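PDB 3LUP: DegV family protein, which binds a long-chain fatty acid, here elaidic acid, and may play a role in lipid transport or fatty acid metabolism. Local coordinates for residues T10-Y15 with V28-I33; L90-G95 with K121-P126; E156-F161 with G280-N285. All blocks are in the same frame, centred on the assembly; numbering follows the deposited sequence.

Contact 1: residues T10-Y15 with V28-I33; sequences TDTSAY and VLDIPI
Two first torsions bring Thr12 and Ile31 together. In Thr12 the hydroxyl stands between the backbone N and the carbonyl carbon (chi1 62°), facing the second segment, while in Ile31 CG1 lies opposite the carbonyl carbon (chi1 -57°), which brings CD1 up to Asp11 and Ser13. The two side chains run antiparallel alongside each other, and Thr12 OG1 receives a weak hydrogen bond from Ile31 N at 3.4 Å. Ile31 CD1 ends 3.7 Å from Asp11 OD1 and 3.8 Å from Ser13 CB. The other branch of Thr12, CG2, comes within 3.6 Å of Val28 CG1.

Here strand 6-11 and strand 26-29, at one edge of a four-stranded parallel sheet, end and separate. A hydrogen bond from Leu29 N to Thr10 O at 2.7 Å is followed by a weak one from Thr12 N to Leu29 O at 3.0 Å. Beyond it, residues 11-14 form a type I turn, and Asp11 bends round into an Asx turn: its OD1 takes Ser13 N on the anti lone pair at 3.1 Å and Ser13 OG on the syn side, somewhat out of the carboxylate plane, at 2.7 Å. OD2 is taken by the backbone N of Ile92, and Ser13 OG also bonds to Thr123 OG1. Thr10 OG1 pairs with the carbonyl of Leu90, while Leu29 packs on Phe91 and on Leu72 and Leu75 of helix 69-81.

The example shows how a parallel sheet can finish in a binding site. Both oxygens of the buried Asp11 carboxylate are occupied by donors from the loops at the strand ends, which should fix its rotation, and the neighbouring Ile31 supplies hydrocarbon that touches the bound fatty acid.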
# COMPACT_ATOMS: atom_id res chain seq x y z
N THR A 10 -1.70 11.64 0.73
CA THR A 10 -1.71 10.20 0.83
C THR A 10 -2.36 9.80 2.14
O THR A 10 -2.84 10.65 2.87
CB THR A 10 -0.29 9.62 0.71
OG1 THR A 10 -0.37 8.18 0.71
CG2 THR A 10 0.60 10.10 1.85
N ASP A 11 -2.38 8.50 2.43
CA ASP A 11 -2.95 8.03 3.67
C ASP A 11 -1.90 7.21 4.39
O ASP A 11 -0.84 6.94 3.85
CB ASP A 11 -4.24 7.24 3.42
CG ASP A 11 -4.07 6.15 2.37
OD1 ASP A 11 -3.19 5.26 2.55
OD2 ASP A 11 -4.81 6.21 1.35
N THR A 12 -2.18 6.83 5.63
CA THR A 12 -1.20 6.15 6.46
C THR A 12 -0.91 4.70 6.04
O THR A 12 -0.02 4.07 6.62
CB THR A 12 -1.60 6.19 7.94
OG1 THR A 12 -2.83 5.50 8.10
CG2 THR A 12 -1.75 7.62 8.42
N SER A 13 -1.61 4.19 5.03
CA SER A 13 -1.31 2.86 4.50
C SER A 13 -0.08 2.88 3.59
O SER A 13 0.53 1.85 3.34
CB SER A 13 -2.51 2.26 3.76
OG SER A 13 -2.56 2.68 2.39
N ALA A 14 0.28 4.06 3.10
CA ALA A 14 1.50 4.23 2.29
C ALA A 14 2.72 4.15 3.19
O ALA A 14 2.74 4.76 4.26
CB ALA A 14 1.47 5.55 1.59
N TYR A 15 3.73 3.40 2.78
CA TYR A 15 4.96 3.38 3.54
C TYR A 15 5.93 4.37 2.93
O TYR A 15 6.45 4.14 1.83
CB TYR A 15 5.55 1.98 3.62
CG TYR A 15 6.74 1.92 4.54
CD1 TYR A 15 6.61 1.45 5.84
CD2 TYR A 15 8.00 2.35 4.11
CE1 TYR A 15 7.71 1.41 6.70
CE2 TYR A 15 9.09 2.32 4.96
CZ TYR A 15 8.94 1.84 6.25
OH TYR A 15 10.02 1.79 7.09
N VAL A 28 -0.78 13.56 5.04
CA VAL A 28 -1.14 12.16 5.27
C VAL A 28 -2.43 12.06 6.05
O VAL A 28 -2.49 12.46 7.22
CB VAL A 28 -0.06 11.37 6.07
CG1 VAL A 28 -0.37 9.90 5.99
CG2 VAL A 28 1.35 11.63 5.55
N LEU A 29 -3.45 11.50 5.41
CA LEU A 29 -4.74 11.22 6.03
C LEU A 29 -4.67 9.95 6.87
O LEU A 29 -4.09 8.96 6.43
CB LEU A 29 -5.80 11.02 4.95
CG LEU A 29 -6.56 12.19 4.34
CD1 LEU A 29 -5.72 13.44 4.30
CD2 LEU A 29 -7.07 11.83 2.95
N ASP A 30 -5.29 9.97 8.06
CA ASP A 30 -5.31 8.79 8.93
C ASP A 30 -6.39 7.77 8.58
O ASP A 30 -7.52 8.13 8.24
CB ASP A 30 -5.44 9.20 10.40
CG ASP A 30 -4.29 10.08 10.86
OD1 ASP A 30 -3.13 9.87 10.42
OD2 ASP A 30 -4.55 10.99 11.67
N ILE A 31 -6.03 6.50 8.67
CA ILE A 31 -6.98 5.38 8.51
C ILE A 31 -7.30 4.75 9.86
O ILE A 31 -6.42 4.22 10.52
CB ILE A 31 -6.46 4.29 7.52
CG1 ILE A 31 -6.15 4.92 6.15
CG2 ILE A 31 -7.47 3.13 7.43
CD1 ILE A 31 -5.56 3.99 5.12
N PRO A 32 -8.56 4.84 10.29
CA PRO A 32 -8.97 4.25 11.56
C PRO A 32 -9.02 2.72 11.54
O PRO A 32 -9.35 2.11 10.52
CB PRO A 32 -10.38 4.81 11.76
CG PRO A 32 -10.45 6.04 10.89
CD PRO A 32 -9.64 5.65 9.69
N ILE A 33 -8.65 2.11 12.66
CA ILE A 33 -8.88 0.69 12.87
C ILE A 33 -9.97 0.51 13.93
O ILE A 33 -10.02 1.25 14.91
CB ILE A 33 -7.58 -0.08 13.26
CG1 ILE A 33 -7.38 -0.10 14.76
CG2 ILE A 33 -6.33 0.49 12.56
CD1 ILE A 33 -6.53 -1.24 15.21

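Contact 2: residues L90-G95 with K121-P126; sequences LFIAAG and KITSAP. With ELA (Elaidic acid), chain B.
Ile92 and Thr123 run alongside each other at the carboxyl end of the parallel sheet in the alpha/beta domain of this DegV-family protein, where the loop after strand 86-89 meets the approach to helix 124-138. The carboxyl edge of a parallel sheet is a common place for ligand sites, and here both side chains line the fatty acid pocket. Ile92 holds CG1 opposite its backbone N (chi1 -172°), and the chain runs on roughly extended, reaching the lipid with CD1, 3.7 Å from C6 of elaidic acid. Thr123 has a similar first torsion (chi1 -169°), but the branch opposite N is the hydroxyl; OG1 therefore lies alongside Ile92, 4.0 Å from its CD1, and hydrogen-bonds to Ser13 OG and Gln127 OE1. The methyl CG2 is left to face the hydrocarbon, 3.5 Å from C13 of the ligand. One threonine thus divides its branches between a polar network and an apolar chain.

The loops themselves are tied by a single hydrogen bond, from Ala93 N to Ile122 O at 2.9 Å. Ala93 CB sits against the backbone beside it, 3.5 Å from Lys121 C. The Lys121 chain is extended beyond CB and gives NZ to the carbonyl of Glu197. The Phe91 ring meets Phe99 edge-to-face. Ile122 bends at its second torsion (chi2 70°), and this bend brings CD1 to 4.0 Å from C17 of the lipid. At the methyl end of the lipid, Pro126 CD stands 4.2 Å from C18.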
# COMPACT_ATOMS: atom_id res chain seq x y z
N LEU A 90 -2.52 10.41 -3.87
CA LEU A 90 -2.09 9.02 -4.09
C LEU A 90 -2.46 8.12 -2.90
O LEU A 90 -1.68 7.92 -1.96
CB LEU A 90 -0.58 8.95 -4.37
CG LEU A 90 -0.07 9.59 -5.66
CD1 LEU A 90 1.45 9.51 -5.69
CD2 LEU A 90 -0.67 8.93 -6.88
N PHE A 91 -3.67 7.58 -2.97
CA PHE A 91 -4.24 6.83 -1.87
C PHE A 91 -4.29 5.33 -2.17
O PHE A 91 -4.12 4.90 -3.32
CB PHE A 91 -5.65 7.34 -1.55
CG PHE A 91 -5.72 8.82 -1.36
CD1 PHE A 91 -5.23 9.41 -0.19
CD2 PHE A 91 -6.27 9.63 -2.35
CE1 PHE A 91 -5.28 10.78 -0.01
CE2 PHE A 91 -6.34 11.00 -2.18
CZ PHE A 91 -5.84 11.58 -1.01
N ILE A 92 -4.53 4.57 -1.10
CA ILE A 92 -4.85 3.15 -1.14
C ILE A 92 -5.69 2.70 -2.38
O ILE A 92 -6.61 3.41 -2.82
CB ILE A 92 -5.53 2.75 0.21
CG1 ILE A 92 -5.72 1.25 0.34
CG2 ILE A 92 -6.86 3.48 0.40
CD1 ILE A 92 -5.67 0.76 1.78
N ALA A 93 -5.33 1.55 -2.95
CA ALA A 93 -6.03 0.92 -4.09
C ALA A 93 -7.55 0.98 -4.07
O ALA A 93 -8.18 0.58 -3.09
CB ALA A 93 -5.58 -0.53 -4.21
N ALA A 94 -8.15 1.43 -5.17
CA ALA A 94 -9.62 1.35 -5.40
C ALA A 94 -10.21 -0.05 -5.15
O ALA A 94 -11.34 -0.18 -4.71
CB ALA A 94 -9.96 1.81 -6.82
N GLY A 95 -9.42 -1.10 -5.46
CA GLY A 95 -9.86 -2.49 -5.34
C GLY A 95 -9.85 -3.08 -3.93
O GLY A 95 -10.24 -4.23 -3.73
N LYS A 121 -3.76 1.57 -7.24
CA LYS A 121 -3.86 0.10 -7.38
C LYS A 121 -2.90 -0.65 -6.48
O LYS A 121 -2.63 -1.85 -6.68
CB LYS A 121 -3.67 -0.32 -8.83
CG LYS A 121 -4.70 0.24 -9.79
CD LYS A 121 -4.45 -0.34 -11.15
CE LYS A 121 -5.34 0.26 -12.20
NZ LYS A 121 -4.85 -0.22 -13.52
N ILE A 122 -2.38 0.04 -5.48
CA ILE A 122 -1.43 -0.57 -4.55
C ILE A 122 -1.53 0.07 -3.16
O ILE A 122 -2.49 0.80 -2.87
CB ILE A 122 0.01 -0.57 -5.15
CG1 ILE A 122 0.86 -1.67 -4.51
CG2 ILE A 122 0.65 0.84 -5.19
CD1 ILE A 122 0.41 -3.09 -4.95
N THR A 123 -0.59 -0.25 -2.30
CA THR A 123 -0.54 0.34 -0.97
C THR A 123 0.84 0.08 -0.39
O THR A 123 1.73 -0.34 -1.11
CB THR A 123 -1.70 -0.19 -0.06
OG1 THR A 123 -1.77 0.60 1.13
CG2 THR A 123 -1.54 -1.66 0.29
N SER A 124 1.02 0.32 0.90
CA SER A 124 2.32 0.09 1.54
C SER A 124 3.43 0.83 0.77
O SER A 124 3.24 2.00 0.41
CB SER A 124 2.59 -1.42 1.65
OG SER A 124 3.84 -1.67 2.27
N ALA A 125 4.54 0.14 0.49
CA ALA A 125 5.78 0.79 0.05
C ALA A 125 5.78 1.33 -1.39
O ALA A 125 6.35 2.41 -1.65
CB ALA A 125 6.96 -0.13 0.28
N PRO A 126 5.19 0.58 -2.35
CA PRO A 126 5.02 1.15 -3.69
C PRO A 126 4.25 2.46 -3.69
O PRO A 126 4.60 3.38 -4.44
CB PRO A 126 4.24 0.05 -4.42
CG PRO A 126 4.79 -1.19 -3.86
CD PRO A 126 4.91 -0.87 -2.37
CA ELA B . -12.26 0.34 3.91
C ELA B . -13.64 -0.02 4.46
O ELA B . -13.83 -1.01 5.24
C3 ELA B . -11.24 0.73 4.98
C4 ELA B . -10.00 1.37 4.36
C5 ELA B . -8.70 0.63 4.74
C6 ELA B . -8.43 -0.55 3.80
C7 ELA B . -7.40 -1.58 4.26
C8 ELA B . -7.31 -2.72 3.23
C9 ELA B . -5.89 -3.25 3.09
C10 ELA B . -5.58 -4.51 2.38
C11 ELA B . -4.32 -5.27 2.72
C12 ELA B . -3.52 -5.67 1.48
C13 ELA B . -2.20 -4.92 1.35
C14 ELA B . -1.12 -5.74 0.67
C15 ELA B . 0.20 -4.96 0.66
C16 ELA B . 1.26 -5.54 -0.28
C17 ELA B . 1.63 -4.55 -1.38
C18 ELA B . 3.11 -4.58 -1.73
OXT ELA B . -14.62 0.67 4.12

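Contact 3: residues E156-F161 with G280-N285; sequences EKIEGF and GITPKN. With ELA (Elaidic acid), chain B.
Gly280 opens the second segment opposite Gly160, a non-hydrogen-bonded antiparallel pair with CA atoms 4.4 Å apart. The two bare alpha carbons face the tail of elaidic acid: C18 lies 3.7 Å from Gly280 CA and 3.9 Å from Gly160 CA.

Ile281 follows in a hydrogen-bonded pair with Glu159. Its N donates to Glu159 O at 3.0 Å, and the return bond from Glu159 N to Ile281 O is weak at 3.4 Å. On the other face of this mixed sheet, CG1 of Ile281 stands between its backbone N and carbonyl carbon (chi1 74°), which lays it beside the aliphatic start of Glu159, 3.7 Å from CB. Met224 of helix 210-224 touches both side chains.

Thr282 returns to the glycine face, its CG2 4.0 Å from Ile158 CG1, with Pro126 of helix 124-138 against both residues. Pro283 then crosses Lys157 at about a right angle, CG to CB 3.5 Å, while the lysine chain bends away and NZ forms a salt bridge with Asp227.

The hydrogen bonds across the contact are thus all backbone to backbone, and the side chains meet mainly through carbon; the glycines present a nonpolar surface to the methyl end of the lipid.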
# COMPACT_ATOMS: atom_id res chain seq x y z
N GLU A 156 1.41 1.39 -13.48
CA GLU A 156 1.30 0.19 -14.33
C GLU A 156 2.40 -0.86 -14.15
O GLU A 156 2.20 -2.02 -14.49
CB GLU A 156 1.24 0.59 -15.80
CG GLU A 156 0.09 1.53 -16.14
CD GLU A 156 -1.27 0.95 -15.78
OE1 GLU A 156 -1.82 0.18 -16.60
OE2 GLU A 156 -1.79 1.28 -14.70
N LYS A 157 3.56 -0.46 -13.66
CA LYS A 157 4.67 -1.40 -13.55
C LYS A 157 4.81 -1.92 -12.14
O LYS A 157 5.42 -2.96 -11.93
CB LYS A 157 5.99 -0.79 -14.03
CG LYS A 157 5.95 -0.09 -15.40
CD LYS A 157 5.50 -0.98 -16.56
CE LYS A 157 6.63 -1.82 -17.12
NZ LYS A 157 6.19 -2.67 -18.27
N ILE A 158 4.22 -1.22 -11.17
CA ILE A 158 4.19 -1.65 -9.78
C ILE A 158 3.55 -3.03 -9.66
O ILE A 158 2.62 -3.37 -10.39
CB ILE A 158 3.46 -0.62 -8.89
CG1 ILE A 158 4.34 0.60 -8.65
CG2 ILE A 158 3.09 -1.20 -7.53
CD1 ILE A 158 3.58 1.85 -8.37
N GLU A 159 4.07 -3.84 -8.75
CA GLU A 159 3.57 -5.18 -8.50
C GLU A 159 3.59 -5.40 -7.01
O GLU A 159 4.46 -4.87 -6.32
CB GLU A 159 4.50 -6.23 -9.14
CG GLU A 159 4.65 -6.13 -10.68
CD GLU A 159 3.37 -6.48 -11.47
OE1 GLU A 159 2.53 -7.30 -11.00
OE2 GLU A 159 3.22 -5.93 -12.58
N GLY A 160 2.64 -6.19 -6.51
CA GLY A 160 2.58 -6.51 -5.10
C GLY A 160 2.15 -7.94 -4.92
O GLY A 160 1.02 -8.30 -5.25
N PHE A 161 3.05 -8.77 -4.40
CA PHE A 161 2.79 -10.19 -4.18
C PHE A 161 2.85 -10.52 -2.69
O PHE A 161 3.65 -9.96 -1.96
CB PHE A 161 3.80 -11.02 -4.97
CG PHE A 161 3.50 -11.08 -6.46
CD1 PHE A 161 3.02 -12.27 -7.04
CD2 PHE A 161 3.67 -9.96 -7.26
CE1 PHE A 161 2.73 -12.33 -8.40
CE2 PHE A 161 3.39 -10.03 -8.64
CZ PHE A 161 2.91 -11.22 -9.21
N GLY A 280 6.81 -5.68 -2.77
CA GLY A 280 6.29 -4.70 -3.71
C GLY A 280 7.46 -4.12 -4.48
O GLY A 280 8.52 -3.87 -3.89
N ILE A 281 7.26 -3.94 -5.80
CA ILE A 281 8.24 -3.28 -6.65
C ILE A 281 7.68 -1.98 -7.25
O ILE A 281 6.47 -1.87 -7.49
CB ILE A 281 8.80 -4.20 -7.78
CG1 ILE A 281 7.76 -4.41 -8.89
CG2 ILE A 281 9.39 -5.52 -7.20
CD1 ILE A 281 8.24 -5.24 -10.07
N THR A 282 8.57 -1.02 -7.46
CA THR A 282 8.21 0.26 -8.03
C THR A 282 9.32 0.64 -8.98
O THR A 282 10.49 0.51 -8.63
CB THR A 282 8.13 1.36 -6.94
OG1 THR A 282 7.26 0.94 -5.90
CG2 THR A 282 7.60 2.66 -7.52
N PRO A 283 8.96 1.13 -10.19
CA PRO A 283 9.96 1.63 -11.13
C PRO A 283 10.78 2.75 -10.50
O PRO A 283 10.24 3.58 -9.77
CB PRO A 283 9.12 2.20 -12.27
CG PRO A 283 7.79 1.55 -12.13
CD PRO A 283 7.58 1.32 -10.70
N LYS A 284 12.07 2.78 -10.77
CA LYS A 284 12.87 3.93 -10.40
C LYS A 284 12.47 5.15 -11.22
O LYS A 284 12.20 5.07 -12.42
CB LYS A 284 14.36 3.65 -10.54
CG LYS A 284 14.88 2.82 -9.41
CD LYS A 284 16.37 2.68 -9.46
CE LYS A 284 16.78 1.54 -8.57
NZ LYS A 284 18.25 1.46 -8.43
N ASN A 285 12.42 6.27 -10.52
CA ASN A 285 12.20 7.58 -11.10
C ASN A 285 13.34 7.97 -12.04
O ASN A 285 13.21 7.90 -13.26
CB ASN A 285 12.07 8.61 -9.98
CG ASN A 285 11.15 9.74 -10.34
OD1 ASN A 285 10.01 9.51 -10.73
ND2 ASN A 285 11.62 10.97 -10.20
CA ELA B . -12.26 0.34 3.91
C ELA B . -13.64 -0.02 4.46
O ELA B . -13.83 -1.01 5.24
C3 ELA B . -11.24 0.73 4.98
C4 ELA B . -10.00 1.37 4.36
C5 ELA B . -8.70 0.63 4.74
C6 ELA B . -8.43 -0.55 3.80
C7 ELA B . -7.40 -1.58 4.26
C8 ELA B . -7.31 -2.72 3.23
C9 ELA B . -5.89 -3.25 3.09
C10 ELA B . -5.58 -4.51 2.38
C11 ELA B . -4.32 -5.27 2.72
C12 ELA B . -3.52 -5.67 1.48
C13 ELA B . -2.20 -4.92 1.35
C14 ELA B . -1.12 -5.74 0.67
C15 ELA B . 0.20 -4.96 0.66
C16 ELA B . 1.26 -5.54 -0.28
C17 ELA B . 1.63 -4.55 -1.38
C18 ELA B . 3.11 -4.58 -1.73
OXT ELA B . -14.62 0.67 4.12

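The three contacts are spread along the bound fatty acid, contacts 2 and 3 overlapping at its tail. Contacts 1 and 2 are joined by Ser13 OG and Thr123 OG1, 2.6 Å apart, and by Tyr15 N and Ser124 O at 2.8 Å. Contacts 2 and 3 meet mainly by packing, with Pro126 CB 3.5 Å from Ile158 CG2. Contacts 1 and 3 do not touch; their centres are about 20 Å apart, on opposite sides of the chain's centre. Ile31 of contact 1 touches the lipid, contact 2 lines its middle and tail, and contact 3 closes on C18, while Arg175 bonds to the carboxylate. The parallel and mixed sheets thus contribute to one elongated pocket.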